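Side-chain contacts in myosin-I heavy chain (Dictyostelium discoideum, PDB 5EJR), which works as an actin-based ATPase motor in the early steps of phagocytosis and adhesion, the chain here being its tail MyTH4-FERM MF2 region: residues T2-A7 and M149-S154; L130-S135 and I174-S179; S344-A349 and I410-S415; I350-L355 and S360-T365. All blocks are in the same frame, centred on the assembly; numbering follows the deposited sequence.

Interaction 1 (T2-A7 and M149-S154); sequences TDSQLA and MEQLMS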
loop_
_atom_site.group_PDB
_atom_site.type_symbol
_atom_site.label_atom_id
_atom_site.label_comp_id
_atom_site.label_asym_id
_atom_site.label_seq_id
_atom_site.Cartn_x
_atom_site.Cartn_y
_atom_site.Cartn_z
ATOM N N THR A 2 37.403 30.814 7.148
ATOM C CA THR A 2 37.599 29.408 6.769
ATOM C C THR A 2 36.374 28.851 6.037
ATOM O O THR A 2 35.249 29.281 6.306
ATOM C CB THR A 2 37.958 28.545 7.997
ATOM O OG1 THR A 2 36.896 28.604 8.954
ATOM C CG2 THR A 2 39.286 28.947 8.641
ATOM N N ASP A 3 36.596 27.885 5.123
ATOM C CA ASP A 3 35.524 27.241 4.358
ATOM C C ASP A 3 34.625 26.401 5.273
ATOM O O ASP A 3 35.101 25.878 6.292
ATOM C CB ASP A 3 36.100 26.377 3.220
ATOM C CG ASP A 3 36.545 27.178 2.013
ATOM O OD1 ASP A 3 35.694 27.456 1.137
ATOM O OD2 ASP A 3 37.743 27.522 1.940
ATOM N N SER A 4 33.324 26.282 4.910
ATOM C CA SER A 4 32.329 25.511 5.665
ATOM C C SER A 4 32.672 24.023 5.677
ATOM O O SER A 4 33.508 23.589 4.884
ATOM C CB SER A 4 30.937 25.715 5.076
ATOM O OG SER A 4 30.806 25.093 3.807
ATOM N N GLN A 5 32.020 23.240 6.561
ATOM C CA GLN A 5 32.231 21.791 6.657
ATOM C C GLN A 5 31.859 21.107 5.339
ATOM O O GLN A 5 32.580 20.206 4.911
ATOM C CB GLN A 5 31.462 21.186 7.838
ATOM C CG GLN A 5 31.997 21.600 9.202
ATOM C CD GLN A 5 33.059 20.665 9.722
ATOM O OE1 GLN A 5 34.199 20.631 9.232
ATOM N NE2 GLN A 5 32.721 19.915 10.762
ATOM N N LEU A 6 30.777 21.582 4.663
ATOM C CA LEU A 6 30.341 21.051 3.368
ATOM C C LEU A 6 31.388 21.313 2.273
ATOM O O LEU A 6 31.700 20.400 1.513
ATOM C CB LEU A 6 28.940 21.577 2.955
ATOM C CG LEU A 6 28.436 21.208 1.539
ATOM C CD1 LEU A 6 28.117 19.718 1.411
ATOM C CD2 LEU A 6 27.230 22.018 1.150
ATOM N N ALA A 7 31.923 22.553 2.199
ATOM C CA ALA A 7 32.947 22.957 1.230
ATOM C C ALA A 7 34.224 22.147 1.430
ATOM O O ALA A 7 34.827 21.734 0.441
ATOM C CB ALA A 7 33.239 24.449 1.358
ATOM N N MET A 149 24.419 18.480 7.331
ATOM C CA MET A 149 23.512 18.898 8.403
ATOM C C MET A 149 23.897 20.288 8.904
ATOM O O MET A 149 23.026 21.166 8.998
ATOM C CB MET A 149 23.489 17.878 9.552
ATOM C CG MET A 149 22.560 16.716 9.288
ATOM S SD MET A 149 22.117 15.834 10.802
ATOM C CE MET A 149 23.553 14.866 11.045
ATOM N N GLU A 150 25.214 20.499 9.160
ATOM C CA GLU A 150 25.786 21.784 9.591
ATOM C C GLU A 150 25.467 22.904 8.601
ATOM O O GLU A 150 25.195 24.027 9.016
ATOM C CB GLU A 150 27.310 21.674 9.815
ATOM C CG GLU A 150 27.713 20.803 11.000
ATOM C CD GLU A 150 27.149 21.167 12.365
ATOM O OE1 GLU A 150 26.967 22.374 12.647
ATOM O OE2 GLU A 150 26.917 20.233 13.167
ATOM N N GLN A 151 25.450 22.580 7.301
ATOM C CA GLN A 151 25.092 23.502 6.232
ATOM C C GLN A 151 23.608 23.864 6.334
ATOM O O GLN A 151 23.281 25.043 6.267
ATOM C CB GLN A 151 25.424 22.900 4.858
ATOM C CG GLN A 151 25.230 23.873 3.686
ATOM C CD GLN A 151 26.311 24.928 3.507
ATOM O OE1 GLN A 151 27.314 24.989 4.235
ATOM N NE2 GLN A 151 26.138 25.778 2.501
ATOM N N LEU A 152 22.711 22.857 6.501
ATOM C CA LEU A 152 21.268 23.090 6.653
ATOM C C LEU A 152 21.017 23.968 7.879
ATOM O O LEU A 152 20.256 24.929 7.782
ATOM C CB LEU A 152 20.490 21.761 6.787
ATOM C CG LEU A 152 20.439 20.819 5.584
ATOM C CD1 LEU A 152 19.561 19.622 5.896
ATOM C CD2 LEU A 152 19.919 21.514 4.324
ATOM N N MET A 153 21.724 23.664 9.008
ATOM C CA MET A 153 21.694 24.402 10.269
ATOM C C MET A 153 22.085 25.873 10.023
ATOM O O MET A 153 21.438 26.769 10.568
ATOM C CB MET A 153 22.653 23.766 11.285
ATOM C CG MET A 153 22.119 22.505 11.962
ATOM S SD MET A 153 23.337 21.826 13.142
ATOM C CE MET A 153 22.534 20.294 13.600
ATOM N N SER A 154 23.117 26.120 9.159
ATOM C CA SER A 154 23.577 27.475 8.791
ATOM C C SER A 154 22.543 28.211 7.937
ATOM O O SER A 154 22.321 29.411 8.114
ATOM C CB SER A 154 24.909 27.421 8.052
ATOM O OG SER A 154 25.967 27.130 8.950
HETATM O O HOH W 1 28.877 22.866 6.463
#

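Interaction 2 (L130-S135 and I174-S179); sequences LIYFLS and IEKLES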
loop_
_atom_site.group_PDB
_atom_site.type_symbol
_atom_site.label_atom_id
_atom_site.label_comp_id
_atom_site.label_asym_id
_atom_site.label_seq_id
_atom_site.Cartn_x
_atom_site.Cartn_y
_atom_site.Cartn_z
ATOM N N LEU A 130 12.175 18.308 -1.466
ATOM C CA LEU A 130 12.881 17.150 -2.018
ATOM C C LEU A 130 13.885 16.631 -0.999
ATOM O O LEU A 130 13.943 15.429 -0.796
ATOM C CB LEU A 130 13.551 17.500 -3.369
ATOM C CG LEU A 130 14.550 16.483 -3.986
ATOM C CD1 LEU A 130 13.905 15.123 -4.227
ATOM C CD2 LEU A 130 15.083 17.001 -5.286
ATOM N N ILE A 131 14.610 17.522 -0.297
ATOM C CA ILE A 131 15.577 17.105 0.731
ATOM C C ILE A 131 14.849 16.353 1.854
ATOM O O ILE A 131 15.346 15.333 2.353
ATOM C CB ILE A 131 16.413 18.302 1.250
ATOM C CG1 ILE A 131 17.374 18.804 0.139
ATOM C CG2 ILE A 131 17.177 17.935 2.516
ATOM C CD1 ILE A 131 17.978 20.218 0.349
ATOM N N TYR A 132 13.656 16.848 2.231
ATOM C CA TYR A 132 12.832 16.187 3.248
ATOM C C TYR A 132 12.496 14.749 2.821
ATOM O O TYR A 132 12.664 13.821 3.616
ATOM C CB TYR A 132 11.536 16.979 3.495
ATOM C CG TYR A 132 10.504 16.167 4.245
ATOM C CD1 TYR A 132 10.606 15.974 5.619
ATOM C CD2 TYR A 132 9.455 15.542 3.572
ATOM C CE1 TYR A 132 9.685 15.190 6.311
ATOM C CE2 TYR A 132 8.531 14.746 4.254
ATOM C CZ TYR A 132 8.642 14.587 5.626
ATOM O OH TYR A 132 7.725 13.830 6.320
ATOM N N PHE A 133 11.995 14.587 1.578
ATOM C CA PHE A 133 11.582 13.302 1.005
ATOM C C PHE A 133 12.761 12.366 0.764
ATOM O O PHE A 133 12.589 11.147 0.830
ATOM C CB PHE A 133 10.710 13.489 -0.243
ATOM C CG PHE A 133 9.316 14.008 0.048
ATOM C CD1 PHE A 133 8.461 13.318 0.900
ATOM C CD2 PHE A 133 8.842 15.162 -0.568
ATOM C CE1 PHE A 133 7.168 13.801 1.168
ATOM C CE2 PHE A 133 7.552 15.647 -0.300
ATOM C CZ PHE A 133 6.723 14.965 0.570
ATOM N N LEU A 134 13.986 12.913 0.595
ATOM C CA LEU A 134 15.170 12.070 0.497
ATOM C C LEU A 134 15.505 11.611 1.910
ATOM O O LEU A 134 15.771 10.421 2.121
ATOM C CB LEU A 134 16.400 12.824 -0.071
ATOM C CG LEU A 134 16.349 13.349 -1.498
ATOM C CD1 LEU A 134 17.515 14.296 -1.756
ATOM C CD2 LEU A 134 16.385 12.221 -2.509
ATOM N N SER A 135 15.508 12.553 2.879
ATOM C CA SER A 135 15.876 12.267 4.276
ATOM C C SER A 135 14.962 11.236 4.970
ATOM O O SER A 135 15.415 10.569 5.891
ATOM C CB SER A 135 15.968 13.550 5.097
ATOM O OG SER A 135 14.681 14.098 5.331
ATOM N N ILE A 174 16.534 18.524 9.022
ATOM C CA ILE A 174 17.563 18.299 10.045
ATOM C C ILE A 174 17.100 17.199 11.012
ATOM O O ILE A 174 17.906 16.337 11.365
ATOM C CB ILE A 174 17.912 19.635 10.780
ATOM C CG1 ILE A 174 18.575 20.642 9.806
ATOM C CG2 ILE A 174 18.788 19.407 12.039
ATOM C CD1 ILE A 174 18.499 22.149 10.239
ATOM N N GLU A 175 15.808 17.228 11.427
ATOM C CA GLU A 175 15.224 16.225 12.333
ATOM C C GLU A 175 15.292 14.835 11.691
ATOM O O GLU A 175 15.724 13.879 12.338
ATOM C CB GLU A 175 13.758 16.576 12.677
ATOM C CG GLU A 175 13.068 15.567 13.596
ATOM C CD GLU A 175 11.568 15.382 13.430
ATOM O OE1 GLU A 175 10.869 16.357 13.066
ATOM O OE2 GLU A 175 11.084 14.259 13.700
ATOM N N LYS A 176 14.886 14.739 10.416
ATOM C CA LYS A 176 14.870 13.490 9.658
ATOM C C LYS A 176 16.267 12.929 9.366
ATOM O O LYS A 176 16.386 11.718 9.213
ATOM C CB LYS A 176 14.036 13.616 8.373
ATOM C CG LYS A 176 12.542 13.881 8.579
ATOM C CD LYS A 176 11.865 12.836 9.485
ATOM C CE LYS A 176 10.434 13.180 9.805
ATOM N NZ LYS A 176 10.089 12.805 11.200
ATOM N N LEU A 177 17.314 13.776 9.288
ATOM C CA LEU A 177 18.684 13.296 9.057
ATOM C C LEU A 177 19.281 12.857 10.385
ATOM O O LEU A 177 20.104 11.945 10.423
ATOM C CB LEU A 177 19.568 14.365 8.386
ATOM C CG LEU A 177 19.191 14.763 6.950
ATOM C CD1 LEU A 177 19.774 16.104 6.599
ATOM C CD2 LEU A 177 19.648 13.714 5.925
ATOM N N GLU A 178 18.846 13.499 11.487
ATOM C CA GLU A 178 19.253 13.147 12.849
ATOM C C GLU A 178 18.671 11.768 13.239
ATOM O O GLU A 178 19.269 11.052 14.041
ATOM C CB GLU A 178 18.757 14.215 13.836
ATOM C CG GLU A 178 19.712 15.389 13.994
ATOM C CD GLU A 178 19.192 16.610 14.735
ATOM O OE1 GLU A 178 18.003 16.627 15.131
ATOM O OE2 GLU A 178 19.983 17.567 14.899
ATOM N N SER A 179 17.514 11.403 12.650
ATOM C CA SER A 179 16.798 10.148 12.904
ATOM C C SER A 179 17.559 8.881 12.443
ATOM O O SER A 179 17.328 7.802 12.994
ATOM C CB SER A 179 15.416 10.196 12.266
ATOM O OG SER A 179 15.454 9.821 10.899
#

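Interaction 3 (S344-A349 and I410-S415); sequences SSIIAA and INLIGS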
loop_
_atom_site.group_PDB
_atom_site.type_symbol
_atom_site.label_atom_id
_atom_site.label_comp_id
_atom_site.label_asym_id
_atom_site.label_seq_id
_atom_site.Cartn_x
_atom_site.Cartn_y
_atom_site.Cartn_z
ATOM N N SER A 344 -30.586 -22.381 -2.596
ATOM C CA SER A 344 -30.613 -20.935 -2.858
ATOM C C SER A 344 -31.924 -20.324 -2.415
ATOM O O SER A 344 -31.941 -19.184 -1.954
ATOM C CB SER A 344 -30.384 -20.637 -4.339
ATOM O OG SER A 344 -29.064 -20.971 -4.739
ATOM N N SER A 345 -33.024 -21.050 -2.627
ATOM C CA SER A 345 -34.389 -20.649 -2.239
ATOM C C SER A 345 -34.480 -20.573 -0.714
ATOM O O SER A 345 -35.161 -19.708 -0.188
ATOM C CB SER A 345 -35.392 -21.676 -2.760
ATOM O OG SER A 345 -35.553 -21.477 -4.154
ATOM N N ILE A 346 -33.789 -21.476 0.000
ATOM C CA ILE A 346 -33.770 -21.436 1.488
ATOM C C ILE A 346 -33.015 -20.172 1.918
ATOM O O ILE A 346 -33.460 -19.468 2.824
ATOM C CB ILE A 346 -33.144 -22.750 2.084
ATOM C CG1 ILE A 346 -34.090 -23.946 1.847
ATOM C CG2 ILE A 346 -32.850 -22.605 3.610
ATOM C CD1 ILE A 346 -33.420 -25.390 1.889
ATOM N N ILE A 347 -31.885 -19.865 1.229
ATOM C CA ILE A 347 -31.075 -18.680 1.523
ATOM C C ILE A 347 -31.897 -17.437 1.281
ATOM O O ILE A 347 -31.969 -16.569 2.140
ATOM C CB ILE A 347 -29.716 -18.680 0.761
ATOM C CG1 ILE A 347 -28.787 -19.801 1.338
ATOM C CG2 ILE A 347 -29.021 -17.299 0.865
ATOM C CD1 ILE A 347 -27.660 -20.322 0.310
ATOM N N ALA A 348 -32.555 -17.377 0.111
ATOM C CA ALA A 348 -33.414 -16.256 -0.250
ATOM C C ALA A 348 -34.510 -16.092 0.805
ATOM O O ALA A 348 -34.667 -14.987 1.301
ATOM C CB ALA A 348 -33.997 -16.493 -1.638
ATOM N N ALA A 349 -35.142 -17.209 1.285
ATOM C CA ALA A 349 -36.184 -17.135 2.335
ATOM C C ALA A 349 -35.697 -16.503 3.630
ATOM O O ALA A 349 -36.395 -15.647 4.176
ATOM C CB ALA A 349 -36.818 -18.496 2.598
ATOM N N ILE A 410 -25.303 -17.703 7.611
ATOM C CA ILE A 410 -23.878 -18.046 7.579
ATOM C C ILE A 410 -23.677 -19.563 7.601
ATOM O O ILE A 410 -22.864 -20.054 6.848
ATOM C CB ILE A 410 -23.070 -17.326 8.686
ATOM C CG1 ILE A 410 -23.179 -15.785 8.512
ATOM C CG2 ILE A 410 -21.614 -17.805 8.658
ATOM C CD1 ILE A 410 -22.951 -14.919 9.770
ATOM N N ASN A 411 -24.446 -20.286 8.412
ATOM C CA ASN A 411 -24.348 -21.746 8.481
ATOM C C ASN A 411 -24.611 -22.385 7.113
ATOM O O ASN A 411 -23.899 -23.287 6.692
ATOM C CB ASN A 411 -25.321 -22.313 9.535
ATOM C CG ASN A 411 -25.240 -23.828 9.635
ATOM O OD1 ASN A 411 -24.186 -24.438 9.905
ATOM N ND2 ASN A 411 -26.329 -24.461 9.329
ATOM N N LEU A 412 -25.652 -21.918 6.429
ATOM C CA LEU A 412 -25.996 -22.462 5.112
ATOM C C LEU A 412 -24.941 -22.189 4.063
ATOM O O LEU A 412 -24.521 -23.113 3.394
ATOM C CB LEU A 412 -27.368 -21.966 4.692
ATOM C CG LEU A 412 -28.441 -22.797 5.344
ATOM C CD1 LEU A 412 -29.696 -22.016 5.507
ATOM C CD2 LEU A 412 -28.660 -24.101 4.575
ATOM N N ILE A 413 -24.495 -20.940 3.931
ATOM C CA ILE A 413 -23.411 -20.573 3.017
ATOM C C ILE A 413 -22.142 -21.379 3.343
ATOM O O ILE A 413 -21.552 -22.004 2.458
ATOM C CB ILE A 413 -23.109 -19.054 3.119
ATOM C CG1 ILE A 413 -24.255 -18.222 2.522
ATOM C CG2 ILE A 413 -21.742 -18.698 2.448
ATOM C CD1 ILE A 413 -24.516 -18.369 1.006
ATOM N N GLY A 414 -21.755 -21.342 4.613
ATOM C CA GLY A 414 -20.536 -21.961 5.112
ATOM C C GLY A 414 -20.424 -23.445 4.874
ATOM O O GLY A 414 -19.381 -23.898 4.423
ATOM N N SER A 415 -21.500 -24.196 5.142
ATOM C CA SER A 415 -21.560 -25.653 4.991
ATOM C C SER A 415 -21.516 -26.120 3.539
ATOM O O SER A 415 -21.171 -27.269 3.274
ATOM C CB SER A 415 -22.815 -26.208 5.664
ATOM O OG SER A 415 -23.999 -25.805 4.989
#

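Interaction 4 (I350-L355 and S360-T365); sequences ILIQLL and SKLVLT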
loop_
_atom_site.group_PDB
_atom_site.type_symbol
_atom_site.label_atom_id
_atom_site.label_comp_id
_atom_site.label_asym_id
_atom_site.label_seq_id
_atom_site.Cartn_x
_atom_site.Cartn_y
_atom_site.Cartn_z
ATOM N N ILE A 350 -34.482 -16.889 4.100
ATOM C CA ILE A 350 -33.901 -16.335 5.327
ATOM C C ILE A 350 -33.630 -14.869 5.155
ATOM O O ILE A 350 -33.953 -14.090 6.030
ATOM C CB ILE A 350 -32.596 -17.096 5.741
ATOM C CG1 ILE A 350 -32.904 -18.531 6.127
ATOM C CG2 ILE A 350 -31.881 -16.359 6.888
ATOM C CD1 ILE A 350 -31.678 -19.404 6.120
ATOM N N LEU A 351 -32.963 -14.497 4.055
ATOM C CA LEU A 351 -32.620 -13.107 3.784
ATOM C C LEU A 351 -33.839 -12.214 3.644
ATOM O O LEU A 351 -33.777 -11.044 4.021
ATOM C CB LEU A 351 -31.679 -12.988 2.563
ATOM C CG LEU A 351 -30.267 -13.634 2.711
ATOM C CD1 LEU A 351 -29.425 -13.341 1.508
ATOM C CD2 LEU A 351 -29.539 -13.107 3.933
ATOM N N ILE A 352 -34.950 -12.764 3.135
ATOM C CA ILE A 352 -36.228 -12.011 3.041
ATOM C C ILE A 352 -36.765 -11.772 4.475
ATOM O O ILE A 352 -37.121 -10.646 4.806
ATOM C CB ILE A 352 -37.252 -12.753 2.116
ATOM C CG1 ILE A 352 -36.834 -12.588 0.632
ATOM C CG2 ILE A 352 -38.717 -12.235 2.342
ATOM C CD1 ILE A 352 -37.522 -13.577 -0.346
ATOM N N GLN A 353 -36.723 -12.792 5.341
ATOM C CA GLN A 353 -37.179 -12.633 6.730
ATOM C C GLN A 353 -36.328 -11.580 7.462
ATOM O O GLN A 353 -36.853 -10.830 8.304
ATOM C CB GLN A 353 -37.231 -13.984 7.464
ATOM C CG GLN A 353 -38.094 -13.932 8.736
ATOM C CD GLN A 353 -38.143 -15.203 9.546
ATOM O OE1 GLN A 353 -37.774 -16.280 9.092
ATOM N NE2 GLN A 353 -38.627 -15.111 10.776
ATOM N N LEU A 354 -35.038 -11.445 7.077
ATOM C CA LEU A 354 -34.177 -10.421 7.665
ATOM C C LEU A 354 -34.542 -9.016 7.152
ATOM O O LEU A 354 -34.453 -8.053 7.906
ATOM C CB LEU A 354 -32.682 -10.732 7.440
ATOM C CG LEU A 354 -32.056 -11.773 8.387
ATOM C CD1 LEU A 354 -30.745 -12.341 7.807
ATOM C CD2 LEU A 354 -31.789 -11.189 9.741
ATOM N N LEU A 355 -34.917 -8.883 5.880
ATOM C CA LEU A 355 -35.318 -7.583 5.332
ATOM C C LEU A 355 -36.730 -7.179 5.805
ATOM O O LEU A 355 -37.006 -5.993 5.966
ATOM C CB LEU A 355 -35.355 -7.642 3.798
ATOM C CG LEU A 355 -34.049 -7.670 3.062
ATOM C CD1 LEU A 355 -34.284 -8.053 1.600
ATOM C CD2 LEU A 355 -33.348 -6.318 3.168
ATOM N N SER A 360 -46.361 -12.032 8.333
ATOM C CA SER A 360 -47.730 -12.053 7.822
ATOM C C SER A 360 -47.942 -11.023 6.701
ATOM O O SER A 360 -48.706 -11.275 5.764
ATOM C CB SER A 360 -48.729 -11.815 8.959
ATOM O OG SER A 360 -48.652 -10.493 9.465
ATOM N N LYS A 361 -47.261 -9.865 6.810
ATOM C CA LYS A 361 -47.368 -8.740 5.883
ATOM C C LYS A 361 -46.567 -8.903 4.565
ATOM O O LYS A 361 -46.568 -7.974 3.739
ATOM C CB LYS A 361 -46.981 -7.422 6.603
ATOM C CG LYS A 361 -47.678 -7.174 7.962
ATOM C CD LYS A 361 -49.207 -7.060 7.869
ATOM C CE LYS A 361 -49.870 -7.320 9.201
ATOM N NZ LYS A 361 -51.302 -7.692 9.049
ATOM N N LEU A 362 -45.923 -10.078 4.343
ATOM C CA LEU A 362 -45.089 -10.273 3.160
ATOM C C LEU A 362 -45.824 -10.406 1.827
ATOM O O LEU A 362 -46.619 -11.320 1.622
ATOM C CB LEU A 362 -44.141 -11.463 3.330
ATOM C CG LEU A 362 -43.140 -11.670 2.175
ATOM C CD1 LEU A 362 -42.031 -10.584 2.166
ATOM C CD2 LEU A 362 -42.594 -13.064 2.174
ATOM N N VAL A 363 -45.511 -9.506 0.904
ATOM C CA VAL A 363 -46.005 -9.608 -0.463
ATOM C C VAL A 363 -44.732 -9.869 -1.296
ATOM O O VAL A 363 -43.892 -8.982 -1.413
ATOM C CB VAL A 363 -46.823 -8.384 -0.917
ATOM C CG1 VAL A 363 -47.282 -8.540 -2.358
ATOM C CG2 VAL A 363 -48.024 -8.161 0.002
ATOM N N LEU A 364 -44.563 -11.104 -1.799
ATOM C CA LEU A 364 -43.377 -11.493 -2.552
ATOM C C LEU A 364 -43.451 -11.006 -3.998
ATOM O O LEU A 364 -44.456 -11.221 -4.677
ATOM C CB LEU A 364 -43.213 -13.022 -2.474
ATOM C CG LEU A 364 -41.908 -13.657 -2.902
ATOM C CD1 LEU A 364 -40.684 -13.039 -2.173
ATOM C CD2 LEU A 364 -41.973 -15.162 -2.690
ATOM N N THR A 365 -42.408 -10.312 -4.460
ATOM C CA THR A 365 -42.380 -9.737 -5.817
ATOM C C THR A 365 -41.031 -10.007 -6.451
ATOM O O THR A 365 -40.107 -10.456 -5.753
ATOM C CB THR A 365 -42.639 -8.200 -5.749
ATOM O OG1 THR A 365 -41.540 -7.528 -5.122
ATOM C CG2 THR A 365 -43.955 -7.828 -5.062
#

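Interaction 1 (T2-A7 and M149-S154)
A small, mixed polar and apolar contact sets Ser4 and Leu6, at the start of helix 5-11 close to the N-terminus of the chain, against Gln151 in the middle of helix 142-159. Leu6 supplies the apolar part: its CD2 methyl lies 3.7 Å from Gln151 CG and 3.9 Å from Gln151 CD, the two side chains crossing at about a right angle. Gln151 reaches there because CG leaves anti to its backbone N (chi1 -173°) and the chain then bends at chi2 (76°), which swings the amide toward the first turn of the short helix. Gln151 OE1 comes within 3.5 Å of Ser4 OG. That hydroxyl acts as the N-cap of the helix: Ser4 OG accepts from Ala7 N at 3.2 Å along a nearly straight N-H line of 165°. The larger setting is the helical bundle of the MyTH4 domain, to which helix 142-159 belongs; Leu6 is pressed in further by Phe42, Leu144 and Tyr112. One water joins the two segments, accepting from Leu6 N at 2.9 Å and donating weakly to Gln151 OE1 at 3.5 Å. The N-terminal end of a helix, with its partial positive charge, would probably suit a carbonyl oxygen such as OE1 nearby. On the other side of the amide, Gln151 NE2 is hydrogen-bonded to the hydroxyl of Tyr112. Shortening Gln151 to an alanine is likely to take away one of the groups packed on Leu6 CD2 and to leave the Tyr112 hydroxyl and the bridging water without this partner.

Interaction 2 (L130-S135 and I174-S179)
Ser135 and Lys176 mark the nearest backbone approach, CA to CA 5.6 Å, of two helical segments that run nearly parallel, their axes 18° apart in direction and 8.9 Å at the closest. Ser135 OG sits 3.1 Å from Lys176 CB, a tight meeting of a hydroxyl with an aliphatic carbon. Placed between its own backbone N and carbonyl carbon (chi1 72°), Ser135 OG turns back along the helix and donates to Tyr132 O at 2.7 Å. Ser135 CB meanwhile rests 3.8 Å from Leu177 CD2. The Lys176 chain, bent at chi2, runs beside Tyr132 in the same direction, with Lys176 CG 3.9 Å from Tyr132 CE1; Phe200 stacks on the same ring. At the far end Lys176 NZ forms a salt bridge with Glu175 OE2, coming from above the carboxylate plane. With an alanine here, Tyr132 would probably lose the aliphatic stem that runs beside it and Glu175 its charge partner. Within this MyTH4 helical bundle, the lysine thus gives its hydrocarbon stem to the helix interface and carries its charge beyond it, while the buried serine oxygen is satisfied within its own helix and not by a bond across.

Interaction 3 (S344-A349 and I410-S415)
Leu412 is the bump in this contact and the paired isoleucines Ile346 and Ile347 form the hollow that receives it. Leu412 CD1 touches Ile346 CG2, the short branch of that isoleucine, at 3.7 Å, while nearer the backbone Leu412 CB lies 4.2 Å from Ile347 CG1, so the leucine spans both neighbours at different depths. In return, Ile347 projects between Leu412 and Ile413, and Ile347 CD1 meets Ile413 CD1 at 3.8 Å. The two isoleucines cross at about a right angle, as do Ile346 and Leu412, so that methyl groups make the closest contacts. A difference in torsion lets Ile347 and Ile413 find each other: Ile347 is extended (chi2 156°), whereas Ile413 is folded at its last bond (chi2 -65°), which brings its terminal methyl round to the facing helix.

The segments run closer to antiparallel than to perpendicular, at 154° between their directions, with axes 10.4 Å apart. That separation leaves the interface to side-chain branches, with no hydrogen bond across it.

These helices, 341-355 and 402-416, belong to the central, all-helical lobe of the FERM domain. Trp331 of helix 317-332 packs on both Ile347 and Ile413 and so flanks that pair, while helix 383-394 reaches the first segment through Gln393 on Ile346 and Ile390 on Ala348.

Interaction 4 (I350-L355 and S360-T365)
Ile352 meets Leu362 and Leu364 through branched aliphatic carbons alone, with no ring, amide or other flat group taking part. The two branches of the isoleucine divide the work. Ile352 CG2 lies against the fork of the first leucine, 3.7 Å from Leu362 CD1 and 4.0 Å from Leu362 CD2, whereas Ile352 CD1, the end of the longer branch, reaches Leu364 CD1 at 3.7 Å. Both leucines cross the isoleucine at about a right angle. Leu362 carries CG anti to its backbone N (chi1 -175°), which extends the side chain from the loop to the helix. The backbone from Leu362 to Leu364 is extended though not a regular strand, and it presents these two alternate residues to the same isoleucine.

Helix 383-394 lines the same apolar patch: Ile390 packs on Ile352, Ile394 on Leu362, and Ile387 on Leu364. Just beyond, Thr365 serves as an N-cap, its OG1 hydrogen-bonded to Val368 N, so the packed run leads directly into helix 366-370. What results is a connecting loop folded back by apolar packing on the last turns of the helix it follows, within the helical central lobe of the FERM domain.

The four contacts fall into two pairs on opposite sides of the centre of the chain. Interactions 1 and 2, with centres 16 Å apart, belong to the MyTH4 part and touch through helices 142-159 and 164-178: Leu152 CD1 lies 3.6 Å from Leu177 CD1, and Met149 SD 3.8 Å from Leu177 CB. Interactions 3 and 4, with centres 15 Å apart, share helix 341-355 in the central FERM lobe and meet where Leu412 packs on Ile350; along the chain, interaction 4 is nested within the loop closed by interaction 3. Between the pairs there is no touch: interactions 2 and 3 have centres 56 Å apart and nearest atoms about 42 Å apart.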